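PDB 3T9P: mandelate racemase/muconate lactonizing enzyme family protein from Roseovarius sp. TM1035, which is a putative isomerase of the enolase superfamily that probably acts on a carboxylate substrate by abstracting a proton next to its carboxylate group. Local coordinates for residues K121-A124 against T125-G129; V371-P375 against T376-S380. All blocks are in the same frame, centred on the assembly; numbering follows the deposited sequence.

Two short helices of this enolase-superfamily chain are each closed by bonds between residues near in sequence. Contact 1 (121-129) holds all of helix 123-126, which follows the long helix 98-119 and precedes strand 132-139 of the mixed barrel sheet. Contact 2 (371-380) comes much later, in the loop that follows strand 360-363 and leads into helix 375-379, from which the chain goes on to strand 382-387 of the antiparallel sheet. The centres of contact 1 and contact 2 lie about 25 Å apart. Contact 1 and contact 2 do not touch, their nearest atoms being about 9 Å apart. Contact 1 therefore belongs to the passage from the N-terminal domain into the barrel, contact 2 to the return.

Contact 1: residues K121-A124 against T125-G129; sequences KPVA and TLLGG
V123 holds CG1 anti to its backbone N (chi1 171°), and L127 turns CG beside its own N (chi1 -59°); the two side chains then run side by side one turn apart, with V123 CG1 3.9 Å from L127 CG. On another flank, the extended chain of K121 lies across T125 at about a right angle, its CD 4.0 Å from T125 CG2, while K121 CB meets L126 CD2. P122 is the N-cap, and its carbonyl O receives L126 N at 3.2 Å in a fairly straight bond (161°) lying in the carbonyl plane. L127 N donates to V123 O at 2.9 Å through a more bent hydrogen bond. The C-terminal end is a Schellman motif: G129 N reaches back to A124 O at 2.8 Å, G128 N binds T125 O, and G128 adopts the positive phi that a side chain would resist. Around this turn, V123 and L127 both pack on W112 of helix 98-119, K121 NZ forms a salt bridge with E119, and A124 N bonds to H320 ND1. Backbone bonds thus close a helix of barely one turn, while its apolar side chains pack between helix 98-119 and helices 287-299 and 313-322.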
loop_
_atom_site.group_PDB
_atom_site.type_symbol
_atom_site.label_atom_id
_atom_site.label_comp_id
_atom_site.label_asym_id
_atom_site.label_seq_id
_atom_site.Cartn_x
_atom_site.Cartn_y
_atom_site.Cartn_z
ATOM N N LYS A 121 -0.287 34.079 -3.244
ATOM C CA LYS A 121 -0.747 33.497 -4.501
ATOM C C LYS A 121 -1.626 32.255 -4.198
ATOM O O LYS A 121 -1.275 31.473 -3.296
ATOM C CB LYS A 121 0.460 33.032 -5.305
ATOM C CG LYS A 121 1.200 34.249 -6.069
ATOM C CD LYS A 121 2.564 33.799 -6.633
ATOM C CE LYS A 121 3.339 35.012 -7.214
ATOM N NZ LYS A 121 4.726 34.487 -7.137
ATOM N N PRO A 122 -2.744 32.059 -4.943
ATOM C CA PRO A 122 -3.433 30.711 -4.917
ATOM C C PRO A 122 -2.505 29.560 -5.397
ATOM O O PRO A 122 -1.615 29.771 -6.247
ATOM C CB PRO A 122 -4.550 30.833 -5.972
ATOM C CG PRO A 122 -4.614 32.318 -6.358
ATOM C CD PRO A 122 -3.289 32.970 -5.992
ATOM N N VAL A 123 -2.727 28.358 -4.870
ATOM C CA VAL A 123 -1.832 27.231 -5.220
ATOM C C VAL A 123 -1.854 27.033 -6.705
ATOM O O VAL A 123 -0.773 26.787 -7.350
ATOM C CB VAL A 123 -2.265 25.925 -4.518
ATOM C CG1 VAL A 123 -1.462 24.757 -5.090
ATOM C CG2 VAL A 123 -1.969 26.091 -3.012
ATOM N N ALA A 124 -3.011 27.246 -7.296
ATOM C CA ALA A 124 -3.158 27.114 -8.798
ATOM C C ALA A 124 -2.109 27.985 -9.524
ATOM O O ALA A 124 -1.548 27.572 -10.551
ATOM C CB ALA A 124 -4.561 27.531 -9.261
ATOM N N THR A 125 -1.878 29.178 -8.980
ATOM C CA THR A 125 -0.843 30.124 -9.561
ATOM C C THR A 125 0.576 29.577 -9.325
ATOM O O THR A 125 1.367 29.454 -10.264
ATOM C CB THR A 125 -1.023 31.569 -9.006
ATOM O OG1 THR A 125 -2.294 32.051 -9.440
ATOM C CG2 THR A 125 0.167 32.509 -9.496
ATOM N N LEU A 126 0.861 29.106 -8.115
ATOM C CA LEU A 126 2.152 28.432 -7.860
ATOM C C LEU A 126 2.410 27.314 -8.820
ATOM O O LEU A 126 3.575 27.042 -9.153
ATOM C CB LEU A 126 2.316 27.896 -6.390
ATOM C CG LEU A 126 2.050 28.917 -5.309
ATOM C CD1 LEU A 126 2.210 28.142 -3.961
ATOM C CD2 LEU A 126 3.038 30.061 -5.424
ATOM N N LEU A 127 1.358 26.676 -9.333
ATOM C CA LEU A 127 1.520 25.529 -10.196
ATOM C C LEU A 127 1.554 25.878 -11.670
ATOM O O LEU A 127 1.468 25.001 -12.503
ATOM C CB LEU A 127 0.434 24.429 -9.889
ATOM C CG LEU A 127 0.374 23.838 -8.445
ATOM C CD1 LEU A 127 -0.640 22.643 -8.333
ATOM C CD2 LEU A 127 1.684 23.305 -8.144
ATOM N N GLY A 128 1.668 27.153 -12.010
ATOM C CA GLY A 128 1.631 27.544 -13.423
ATOM C C GLY A 128 0.235 27.862 -14.007
ATOM O O GLY A 128 0.138 28.097 -15.204
ATOM N N GLY A 129 -0.835 27.854 -13.209
ATOM C CA GLY A 129 -2.194 28.174 -13.704
ATOM C C GLY A 129 -2.595 29.521 -13.142
ATOM O O GLY A 129 -1.701 30.335 -12.847
#

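Contact 2: residues V371-P375 against T376-S380; sequences VEISP and TWLDS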
loop_
_atom_site.group_PDB
_atom_site.type_symbol
_atom_site.label_atom_id
_atom_site.label_comp_id
_atom_site.label_asym_id
_atom_site.label_seq_id
_atom_site.Cartn_x
_atom_site.Cartn_y
_atom_site.Cartn_z
ATOM N N VAL A 371 -9.075 28.655 1.660
ATOM C CA VAL A 371 -10.190 28.123 2.428
ATOM C C VAL A 371 -9.814 28.377 3.868
ATOM O O VAL A 371 -8.629 28.432 4.168
ATOM C CB VAL A 371 -10.510 26.574 2.246
ATOM C CG1 VAL A 371 -10.970 26.194 0.816
ATOM C CG2 VAL A 371 -9.412 25.650 2.764
ATOM N N GLU A 372 -10.795 28.521 4.743
ATOM C CA GLU A 372 -10.492 28.727 6.166
ATOM C C GLU A 372 -11.198 27.638 6.946
ATOM O O GLU A 372 -12.434 27.473 6.832
ATOM C CB GLU A 372 -10.919 30.145 6.604
ATOM C CG GLU A 372 -10.387 30.468 8.049
ATOM C CD GLU A 372 -11.064 31.744 8.636
ATOM O OE1 GLU A 372 -11.870 32.441 7.900
ATOM O OE2 GLU A 372 -10.790 32.001 9.854
ATOM N N ILE A 373 -10.417 26.819 7.663
ATOM C CA ILE A 373 -11.002 25.711 8.421
ATOM C C ILE A 373 -11.601 26.377 9.643
ATOM O O ILE A 373 -10.933 27.186 10.314
ATOM C CB ILE A 373 -9.916 24.638 8.864
ATOM C CG1 ILE A 373 -9.360 23.939 7.603
ATOM C CG2 ILE A 373 -10.457 23.622 9.832
ATOM C CD1 ILE A 373 -7.940 23.731 7.767
ATOM N N SER A 374 -12.782 25.950 10.015
ATOM C CA SER A 374 -13.400 26.545 11.177
ATOM C C SER A 374 -12.681 26.202 12.479
ATOM O O SER A 374 -12.507 25.046 12.774
ATOM C CB SER A 374 -14.831 26.053 11.358
ATOM O OG SER A 374 -15.360 26.761 12.532
ATOM N N PRO A 375 -12.387 27.226 13.315
ATOM C CA PRO A 375 -11.906 26.932 14.663
ATOM C C PRO A 375 -12.930 26.128 15.499
ATOM O O PRO A 375 -12.518 25.498 16.412
ATOM C CB PRO A 375 -11.665 28.352 15.285
ATOM C CG PRO A 375 -11.371 29.216 14.062
ATOM C CD PRO A 375 -12.407 28.680 13.030
ATOM N N THR A 376 -14.231 26.145 15.233
ATOM C CA THR A 376 -15.152 25.270 15.989
ATOM C C THR A 376 -14.821 23.770 15.813
ATOM O O THR A 376 -14.815 22.915 16.743
ATOM C CB THR A 376 -16.629 25.498 15.554
ATOM O OG1 THR A 376 -16.950 26.928 15.631
ATOM C CG2 THR A 376 -17.720 24.640 16.384
ATOM N N TRP A 377 -14.587 23.418 14.567
ATOM C CA TRP A 377 -14.258 21.976 14.334
ATOM C C TRP A 377 -12.880 21.609 14.957
ATOM O O TRP A 377 -12.734 20.614 15.636
ATOM C CB TRP A 377 -14.271 21.811 12.813
ATOM C CG TRP A 377 -14.158 20.300 12.436
ATOM C CD1 TRP A 377 -15.177 19.443 12.157
ATOM C CD2 TRP A 377 -12.937 19.533 12.400
ATOM N NE1 TRP A 377 -14.659 18.146 11.942
ATOM C CE2 TRP A 377 -13.290 18.191 12.087
ATOM C CE3 TRP A 377 -11.585 19.839 12.618
ATOM C CZ2 TRP A 377 -12.382 17.226 11.950
ATOM C CZ3 TRP A 377 -10.630 18.778 12.496
ATOM C CH2 TRP A 377 -11.066 17.507 12.156
ATOM N N LEU A 378 -11.894 22.488 14.797
ATOM C CA LEU A 378 -10.595 22.272 15.368
ATOM C C LEU A 378 -10.620 22.143 16.828
ATOM O O LEU A 378 -9.760 21.435 17.409
ATOM C CB LEU A 378 -9.627 23.432 15.002
ATOM C CG LEU A 378 -9.385 23.596 13.484
ATOM C CD1 LEU A 378 -8.596 24.861 13.106
ATOM C CD2 LEU A 378 -8.674 22.324 12.908
ATOM N N ASP A 379 -11.534 22.884 17.469
ATOM C CA ASP A 379 -11.565 22.959 18.928
ATOM C C ASP A 379 -11.893 21.600 19.519
ATOM O O ASP A 379 -11.449 21.298 20.614
ATOM C CB ASP A 379 -12.589 24.043 19.436
ATOM C CG ASP A 379 -12.692 24.098 20.973
ATOM O OD1 ASP A 379 -11.691 24.474 21.627
ATOM O OD2 ASP A 379 -13.770 23.787 21.513
ATOM N N SER A 380 -12.714 20.792 18.907
ATOM C CA SER A 380 -12.995 19.573 19.595
ATOM C C SER A 380 -12.365 18.369 18.870
ATOM O O SER A 380 -12.747 17.212 19.142
ATOM C CB SER A 380 -14.520 19.337 19.727
ATOM O OG SER A 380 -15.089 19.367 18.454
#
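I373 and L378 meet at about a right angle, the CG2 branch of I373 coming 3.8 Å from L378 CD2 and equally near its CG. L378 CD2 also lies at the edge of the W377 ring, in its plane, so the same methyl touches both I373 and the rim of the indole. Next to this apolar group, S374 caps the helix: its OG swings away from its own N (chi1 -178°), and the hydroxyl accepts T376 N at 3.0 Å. The carbonyl O of S374 takes two weak bonds, from L378 N at 3.3 Å in a nearly straight line (172°) and from W377 N at a much poorer angle. P375 O receives D379 N at 3.0 Å, with the donor tilted 31° from the carbonyl plane. Replacing S374 by an alanine would probably leave T376 N without its capping acceptor and the first turn less firmly held. Beyond the turn, I373 and L378 both rest on W50, and W377 stacks edge-to-face on F38, against the antiparallel sheet of the N-terminal domain. The capping bond thus gives T376 N, which lacks an earlier helical carbonyl, an acceptor where helix 375-379 starts, while hydrophobic packing seats the helix on that sheet.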